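Local coordinates for TfuA domain-containing protein (Methanosarcina acetivorans, PDB 6XP8), which takes part in peptide backbone thioamidation, probably as a partner of a YcaO enzyme, at residues Ala1-His13 against Phe36-Asp48. Numbering follows the deposited sequence.
Sequences ARAVIFTGNSISH and FVQQGYKVIGIID
Thr7 has OG1 anti to the backbone N (chi1 -164°), and Asp48 has CG anti to its carbonyl carbon (chi1 -58°); these settings bring hydroxyl and carboxylate together, with Thr7 OG1 2.9 Å from Asp48 OD2. The backbone N of Asn9 donates to OD2 as well. Ser10 N reaches Asp48 OD2 on its syn side at 2.9 Å. Thr7 OG1 and Asn9 N approach OD2 from opposite sides of the carboxylate plane. Ser10 OG takes the syn lone pair of Asp48 OD1 at 2.6 Å. Before this loop, strands 3-6 and 43-46 run parallel in the central sheet. Val4 bonds through N and O to Val43 and Gly45. Phe6 N bonds to Gly45 O, and Phe6 O accepts from both Ile47 N and Asp48 N. On one face, Val4 CG2 sits over the centre of the Phe36 ring. Phe6 turns its edge to the same ring in an offset edge-to-face pair, planes at 77°. Helix 198-215 packs on Ala3 and Ile5 on the other face. Ile5 CD1 lies 3.7 Å from Gly45 CA, where a side chain would clash. With an alanine at Asp48, the Thr7 and Ser10 hydroxyls and the Asn9 and Ser10 amides would probably lose their acceptor. Four donors on one buried carboxylate hold it in place and tie the two loops together.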
ATOM      1  N   ALA A   1      13.566  17.883  15.572  1.00 29.97           N
ATOM      2  CA  ALA A   1      12.362  17.088  15.183  1.00 28.81           C
ATOM      3  C   ALA A   1      12.772  15.706  14.677  1.00 28.99           C
ATOM      4  O   ALA A   1      13.659  15.585  13.829  1.00 29.73           O
ATOM      5  CB  ALA A   1      11.547  17.834  14.137  1.00 29.30           C
ATOM      6  N   ARG A   2      12.128  14.673  15.222  1.00 27.51           N
ATOM      7  CA  ARG A   2      12.400  13.280  14.858  1.00 26.64           C
ATOM      8  C   ARG A   2      11.168  12.640  14.219  1.00 23.35           C
ATOM      9  O   ARG A   2      10.036  12.868  14.665  1.00 22.46           O
ATOM     10  CB  ARG A   2      12.825  12.466  16.088  1.00 29.37           C
ATOM     11  CG  ARG A   2      14.138  12.889  16.737  1.00 32.48           C
ATOM     12  CD  ARG A   2      15.301  11.977  16.362  1.00 34.83           C
ATOM     13  NE  ARG A   2      16.094  12.499  15.246  1.00 37.62           N
ATOM     14  CZ  ARG A   2      16.274  11.888  14.075  1.00 39.45           C
ATOM     15  NH1 ARG A   2      15.725  10.701  13.824  1.00 41.31           N
ATOM     16  NH2 ARG A   2      17.017  12.468  13.140  1.00 40.37           N
ATOM     17  N   ALA A   3      11.406  11.845  13.177  1.00 21.09           N
ATOM     18  CA  ALA A   3      10.343  11.100  12.498  1.00 19.44           C
ATOM     19  C   ALA A   3      10.444   9.596  12.717  1.00 18.38           C
ATOM     20  O   ALA A   3      11.543   9.035  12.760  1.00 17.61           O
ATOM     21  CB  ALA A   3      10.334  11.406  11.011  1.00 19.50           C
ATOM     22  N   VAL A   4       9.280   8.966  12.854  1.00 17.60           N
ATOM     23  CA  VAL A   4       9.148   7.509  12.880  1.00 17.02           C
ATOM     24  C   VAL A   4       8.230   7.071  11.727  1.00 16.74           C
ATOM     25  O   VAL A   4       7.170   7.664  11.510  1.00 16.62           O
ATOM     26  CB  VAL A   4       8.707   6.985  14.282  1.00 17.39           C
ATOM     27  CG1 VAL A   4       7.373   7.579  14.730  1.00 17.09           C
ATOM     28  CG2 VAL A   4       8.674   5.464  14.326  1.00 17.15           C
ATOM     29  N   ILE A   5       8.672   6.062  10.972  1.00 16.30           N
ATOM     30  CA  ILE A   5       7.930   5.559   9.800  1.00 15.99           C
ATOM     31  C   ILE A   5       7.659   4.067   9.929  1.00 15.15           C
ATOM     32  O   ILE A   5       8.580   3.275  10.130  1.00 14.95           O
ATOM     33  CB  ILE A   5       8.687   5.814   8.464  1.00 16.67           C
ATOM     34  CG1 ILE A   5       9.159   7.269   8.330  1.00 17.54           C
ATOM     35  CG2 ILE A   5       7.868   5.357   7.255  1.00 17.04           C
ATOM     36  CD1 ILE A   5       8.055   8.290   8.189  1.00 18.56           C
ATOM     37  N   PHE A   6       6.390   3.691   9.797  1.00 14.28           N
ATOM     38  CA  PHE A   6       5.992   2.289   9.839  1.00 14.04           C
ATOM     39  C   PHE A   6       5.834   1.778   8.417  1.00 13.95           C
ATOM     40  O   PHE A   6       4.888   2.155   7.719  1.00 13.72           O
ATOM     41  CB  PHE A   6       4.702   2.125  10.646  1.00 13.74           C
ATOM     42  CG  PHE A   6       4.822   2.598  12.070  1.00 13.74           C
ATOM     43  CD1 PHE A   6       5.259   1.727  13.068  1.00 13.75           C
ATOM     44  CD2 PHE A   6       4.512   3.915  12.414  1.00 13.75           C
ATOM     45  CE1 PHE A   6       5.382   2.160  14.386  1.00 13.70           C
ATOM     46  CE2 PHE A   6       4.645   4.356  13.727  1.00 13.88           C
ATOM     47  CZ  PHE A   6       5.073   3.473  14.716  1.00 13.90           C
ATOM     48  N   THR A   7       6.784   0.943   7.988  1.00 14.05           N
ATOM     49  CA  THR A   7       6.819   0.410   6.616  1.00 14.48           C
ATOM     50  C   THR A   7       7.596  -0.923   6.557  1.00 14.98           C
ATOM     51  O   THR A   7       7.842  -1.540   7.601  1.00 16.06           O
ATOM     52  CB  THR A   7       7.272   1.482   5.568  1.00 14.20           C
ATOM     53  OG1 THR A   7       6.929   1.051   4.244  1.00 13.89           O
ATOM     54  CG2 THR A   7       8.766   1.809   5.643  1.00 14.13           C
ATOM     55  N   GLY A   8       7.951  -1.372   5.354  1.00 15.54           N
ATOM     56  CA  GLY A   8       8.621  -2.655   5.169  1.00 15.82           C
ATOM     57  C   GLY A   8       8.025  -3.460   4.037  1.00 16.08           C
ATOM     58  O   GLY A   8       8.749  -4.196   3.358  1.00 16.23           O
ATOM     59  N   ASN A   9       6.708  -3.321   3.842  1.00 15.97           N
ATOM     60  CA  ASN A   9       5.968  -4.038   2.797  1.00 16.03           C
ATOM     61  C   ASN A   9       5.968  -3.271   1.470  1.00 15.81           C
ATOM     62  O   ASN A   9       6.462  -3.772   0.464  1.00 16.09           O
ATOM     63  CB  ASN A   9       4.515  -4.324   3.227  1.00 16.57           C
ATOM     64  CG  ASN A   9       4.404  -5.036   4.571  1.00 17.19           C
ATOM     65  OD1 ASN A   9       5.321  -5.741   5.024  1.00 18.58           O
ATOM     66  ND2 ASN A   9       3.260  -4.871   5.207  1.00 16.82           N
ATOM     67  N   SER A  10       5.430  -2.052   1.482  1.00 15.30           N
ATOM     68  CA  SER A  10       5.271  -1.243   0.261  1.00 15.23           C
ATOM     69  C   SER A  10       6.615  -0.721  -0.249  1.00 15.50           C
ATOM     70  O   SER A  10       6.807  -0.518  -1.455  1.00 15.70           O
ATOM     71  CB  SER A  10       4.311  -0.083   0.523  1.00 14.87           C
ATOM     72  OG  SER A  10       3.034  -0.575   0.891  1.00 14.56           O
ATOM     73  N   ILE A  11       7.525  -0.497   0.694  1.00 15.99           N
ATOM     74  CA  ILE A  11       8.928  -0.197   0.425  1.00 16.16           C
ATOM     75  C   ILE A  11       9.727  -0.787   1.588  1.00 16.69           C
ATOM     76  O   ILE A  11       9.293  -0.730   2.744  1.00 16.65           O
ATOM     77  CB  ILE A  11       9.184   1.328   0.219  1.00 16.18           C
ATOM     78  CG1 ILE A  11      10.603   1.576  -0.326  1.00 16.14           C
ATOM     79  CG2 ILE A  11       8.895   2.132   1.489  1.00 15.76           C
ATOM     80  CD1 ILE A  11      10.814   2.930  -0.977  1.00 16.12           C
ATOM     81  N   SER A  12      10.880  -1.368   1.279  1.00 17.23           N
ATOM     82  CA  SER A  12      11.746  -1.930   2.309  1.00 17.77           C
ATOM     83  C   SER A  12      12.400  -0.824   3.132  1.00 17.89           C
ATOM     84  O   SER A  12      12.514   0.324   2.673  1.00 18.10           O
ATOM     85  CB  SER A  12      12.807  -2.839   1.682  1.00 17.86           C
ATOM     86  OG  SER A  12      13.730  -2.089   0.912  1.00 18.39           O
ATOM     87  N   HIS A  13      12.812  -1.168   4.351  1.00 18.22           N
ATOM     88  CA  HIS A  13      13.564  -0.249   5.212  1.00 18.89           C
ATOM     89  C   HIS A  13      14.850   0.185   4.506  1.00 19.57           C
ATOM     90  O   HIS A  13      15.216   1.350   4.556  1.00 19.92           O
ATOM     91  CB  HIS A  13      13.886  -0.905   6.557  1.00 19.21           C
ATOM     92  CG  HIS A  13      12.702  -1.061   7.464  1.00 18.83           C
ATOM     93  ND1 HIS A  13      12.835  -1.295   8.816  1.00 19.17           N
ATOM     94  CD2 HIS A  13      11.370  -1.007   7.221  1.00 18.87           C
ATOM     95  CE1 HIS A  13      11.638  -1.388   9.366  1.00 18.84           C
ATOM     96  NE2 HIS A  13      10.731  -1.214   8.420  1.00 18.84           N
ATOM     97  N   PHE A  36       6.067   6.251  20.720  1.00 19.95           N
ATOM     98  CA  PHE A  36       6.831   7.265  19.997  1.00 19.84           C
ATOM     99  C   PHE A  36       6.368   8.689  20.296  1.00 20.12           C
ATOM    100  O   PHE A  36       7.191   9.605  20.370  1.00 20.18           O
ATOM    101  CB  PHE A  36       6.852   6.947  18.499  1.00 19.53           C
ATOM    102  CG  PHE A  36       7.520   5.640  18.189  1.00 19.12           C
ATOM    103  CD1 PHE A  36       8.919   5.543  18.168  1.00 19.35           C
ATOM    104  CD2 PHE A  36       6.761   4.488  17.982  1.00 18.78           C
ATOM    105  CE1 PHE A  36       9.542   4.328  17.913  1.00 18.86           C
ATOM    106  CE2 PHE A  36       7.381   3.267  17.726  1.00 19.03           C
ATOM    107  CZ  PHE A  36       8.770   3.189  17.695  1.00 18.92           C
ATOM    108  N   VAL A  37       5.060   8.854  20.495  1.00 20.06           N
ATOM    109  CA  VAL A  37       4.479  10.117  20.986  1.00 20.94           C
ATOM    110  C   VAL A  37       5.115  10.506  22.330  1.00 22.08           C
ATOM    111  O   VAL A  37       5.528  11.657  22.510  1.00 22.82           O
ATOM    112  CB  VAL A  37       2.931  10.041  21.092  1.00 20.71           C
ATOM    113  CG1 VAL A  37       2.331  11.312  21.694  1.00 20.42           C
ATOM    114  CG2 VAL A  37       2.314   9.774  19.725  1.00 20.67           C
ATOM    115  N   GLN A  38       5.220   9.537  23.244  1.00 22.86           N
ATOM    116  CA  GLN A  38       5.787   9.774  24.580  1.00 24.89           C
ATOM    117  C   GLN A  38       7.304   9.978  24.576  1.00 25.20           C
ATOM    118  O   GLN A  38       7.843  10.619  25.481  1.00 26.28           O
ATOM    119  CB  GLN A  38       5.385   8.667  25.568  1.00 25.67           C
ATOM    120  CG  GLN A  38       3.895   8.608  25.906  1.00 27.73           C
ATOM    121  CD  GLN A  38       3.335   9.890  26.511  1.00 29.36           C
ATOM    122  OE1 GLN A  38       3.955  10.518  27.373  1.00 31.08           O
ATOM    123  NE2 GLN A  38       2.143  10.271  26.072  1.00 30.42           N
ATOM    124  N   GLN A  39       7.979   9.449  23.555  1.00 25.88           N
ATOM    125  CA  GLN A  39       9.422   9.654  23.358  1.00 26.16           C
ATOM    126  C   GLN A  39       9.753  11.026  22.749  1.00 26.26           C
ATOM    127  O   GLN A  39      10.928  11.390  22.632  1.00 26.90           O
ATOM    128  CB  GLN A  39      10.021   8.527  22.505  1.00 27.20           C
ATOM    129  CG  GLN A  39      10.303   7.236  23.265  1.00 28.07           C
ATOM    130  CD  GLN A  39      10.904   6.134  22.403  1.00 29.38           C
ATOM    131  OE1 GLN A  39      11.226   6.334  21.230  1.00 31.24           O
ATOM    132  NE2 GLN A  39      11.064   4.954  22.990  1.00 29.50           N
ATOM    133  N   GLY A  40       8.715  11.775  22.366  1.00 25.22           N
ATOM    134  CA  GLY A  40       8.866  13.132  21.836  1.00 24.64           C
ATOM    135  C   GLY A  40       8.973  13.278  20.325  1.00 24.08           C
ATOM    136  O   GLY A  40       9.372  14.339  19.839  1.00 23.27           O
ATOM    137  N   TYR A  41       8.618  12.229  19.577  1.00 23.36           N
ATOM    138  CA  TYR A  41       8.633  12.282  18.101  1.00 22.96           C
ATOM    139  C   TYR A  41       7.627  13.310  17.572  1.00 22.71           C
ATOM    140  O   TYR A  41       6.539  13.480  18.134  1.00 22.75           O
ATOM    141  CB  TYR A  41       8.389  10.895  17.478  1.00 22.24           C
ATOM    142  CG  TYR A  41       9.593   9.968  17.483  1.00 22.42           C
ATOM    143  CD1 TYR A  41       9.996   9.309  18.655  1.00 22.28           C
ATOM    144  CD2 TYR A  41      10.326   9.736  16.313  1.00 22.06           C
ATOM    145  CE1 TYR A  41      11.098   8.465  18.664  1.00 22.51           C
ATOM    146  CE2 TYR A  41      11.428   8.887  16.310  1.00 22.69           C
ATOM    147  CZ  TYR A  41      11.807   8.253  17.491  1.00 22.51           C
ATOM    148  OH  TYR A  41      12.890   7.409  17.505  1.00 23.55           O
ATOM    149  N   LYS A  42       8.006  13.995  16.492  1.00 21.85           N
ATOM    150  CA  LYS A  42       7.218  15.115  15.969  1.00 21.27           C
ATOM    151  C   LYS A  42       6.361  14.764  14.756  1.00 19.27           C
ATOM    152  O   LYS A  42       5.326  15.392  14.528  1.00 18.77           O
ATOM    153  CB  LYS A  42       8.112  16.326  15.663  1.00 23.10           C
ATOM    154  CG  LYS A  42       8.643  17.055  16.895  1.00 25.46           C
ATOM    155  CD  LYS A  42       7.536  17.755  17.679  1.00 27.15           C
ATOM    156  CE  LYS A  42       7.938  17.964  19.131  1.00 28.87           C
ATOM    157  NZ  LYS A  42       6.845  18.617  19.907  1.00 30.16           N
ATOM    158  N   VAL A  43       6.807  13.778  13.977  1.00 17.93           N
ATOM    159  CA  VAL A  43       6.065  13.311  12.797  1.00 17.22           C
ATOM    160  C   VAL A  43       6.023  11.782  12.788  1.00 16.34           C
ATOM    161  O   VAL A  43       7.049  11.126  13.007  1.00 16.47           O
ATOM    162  CB  VAL A  43       6.652  13.848  11.457  1.00 17.30           C
ATOM    163  CG1 VAL A  43       5.801  13.401  10.270  1.00 17.28           C
ATOM    164  CG2 VAL A  43       6.739  15.372  11.448  1.00 17.54           C
ATOM    165  N   ILE A  44       4.826  11.236  12.561  1.00 16.07           N
ATOM    166  CA  ILE A  44       4.626   9.803  12.309  1.00 15.87           C
ATOM    167  C   ILE A  44       4.193   9.623  10.852  1.00 15.38           C
ATOM    168  O   ILE A  44       3.244  10.257  10.401  1.00 15.49           O
ATOM    169  CB  ILE A  44       3.553   9.180  13.244  1.00 15.96           C
ATOM    170  CG1 ILE A  44       3.973   9.297  14.720  1.00 16.44           C
ATOM    171  CG2 ILE A  44       3.291   7.713  12.874  1.00 16.19           C
ATOM    172  CD1 ILE A  44       2.844   9.105  15.719  1.00 16.66           C
ATOM    173  N   GLY A  45       4.894   8.750  10.134  1.00 14.84           N
ATOM    174  CA  GLY A  45       4.450   8.288   8.822  1.00 14.57           C
ATOM    175  C   GLY A  45       3.905   6.878   8.941  1.00 13.98           C
ATOM    176  O   GLY A  45       4.619   5.965   9.362  1.00 14.29           O
ATOM    177  N   ILE A  46       2.630   6.711   8.604  1.00 13.45           N
ATOM    178  CA  ILE A  46       2.028   5.379   8.547  1.00 13.39           C
ATOM    179  C   ILE A  46       1.942   4.995   7.076  1.00 13.10           C
ATOM    180  O   ILE A  46       1.213   5.626   6.312  1.00 13.13           O
ATOM    181  CB  ILE A  46       0.631   5.306   9.218  1.00 13.83           C
ATOM    182  CG1 ILE A  46       0.696   5.751  10.695  1.00 14.23           C
ATOM    183  CG2 ILE A  46       0.069   3.891   9.095  1.00 13.81           C
ATOM    184  CD1 ILE A  46      -0.661   5.947  11.352  1.00 14.36           C
ATOM    185  N   ILE A  47       2.718   3.984   6.684  1.00 12.70           N
ATOM    186  CA  ILE A  47       2.617   3.402   5.342  1.00 12.93           C
ATOM    187  C   ILE A  47       1.905   2.052   5.482  1.00 12.64           C
ATOM    188  O   ILE A  47       0.738   1.916   5.101  1.00 12.33           O
ATOM    189  CB  ILE A  47       3.991   3.296   4.620  1.00 13.11           C
ATOM    190  CG1 ILE A  47       4.627   4.697   4.479  1.00 13.30           C
ATOM    191  CG2 ILE A  47       3.836   2.618   3.256  1.00 13.13           C
ATOM    192  CD1 ILE A  47       6.046   4.744   3.932  1.00 13.11           C
ATOM    193  N   ASP A  48       2.600   1.089   6.085  1.00 12.87           N
ATOM    194  CA  ASP A  48       2.107  -0.276   6.233  1.00 13.18           C
ATOM    195  C   ASP A  48       1.655  -0.553   7.654  1.00 13.36           C
ATOM    196  O   ASP A  48       2.179   0.026   8.612  1.00 12.95           O
ATOM    197  CB  ASP A  48       3.184  -1.277   5.800  1.00 13.26           C
ATOM    198  CG  ASP A  48       3.627  -1.064   4.363  1.00 13.44           C
ATOM    199  OD1 ASP A  48       2.747  -0.932   3.490  1.00 13.23           O
ATOM    200  OD2 ASP A  48       4.854  -1.026   4.110  1.00 13.71           O
TER
HETATM  201  O   HOH W   1      11.176  15.013  17.898  1.00 28.99           O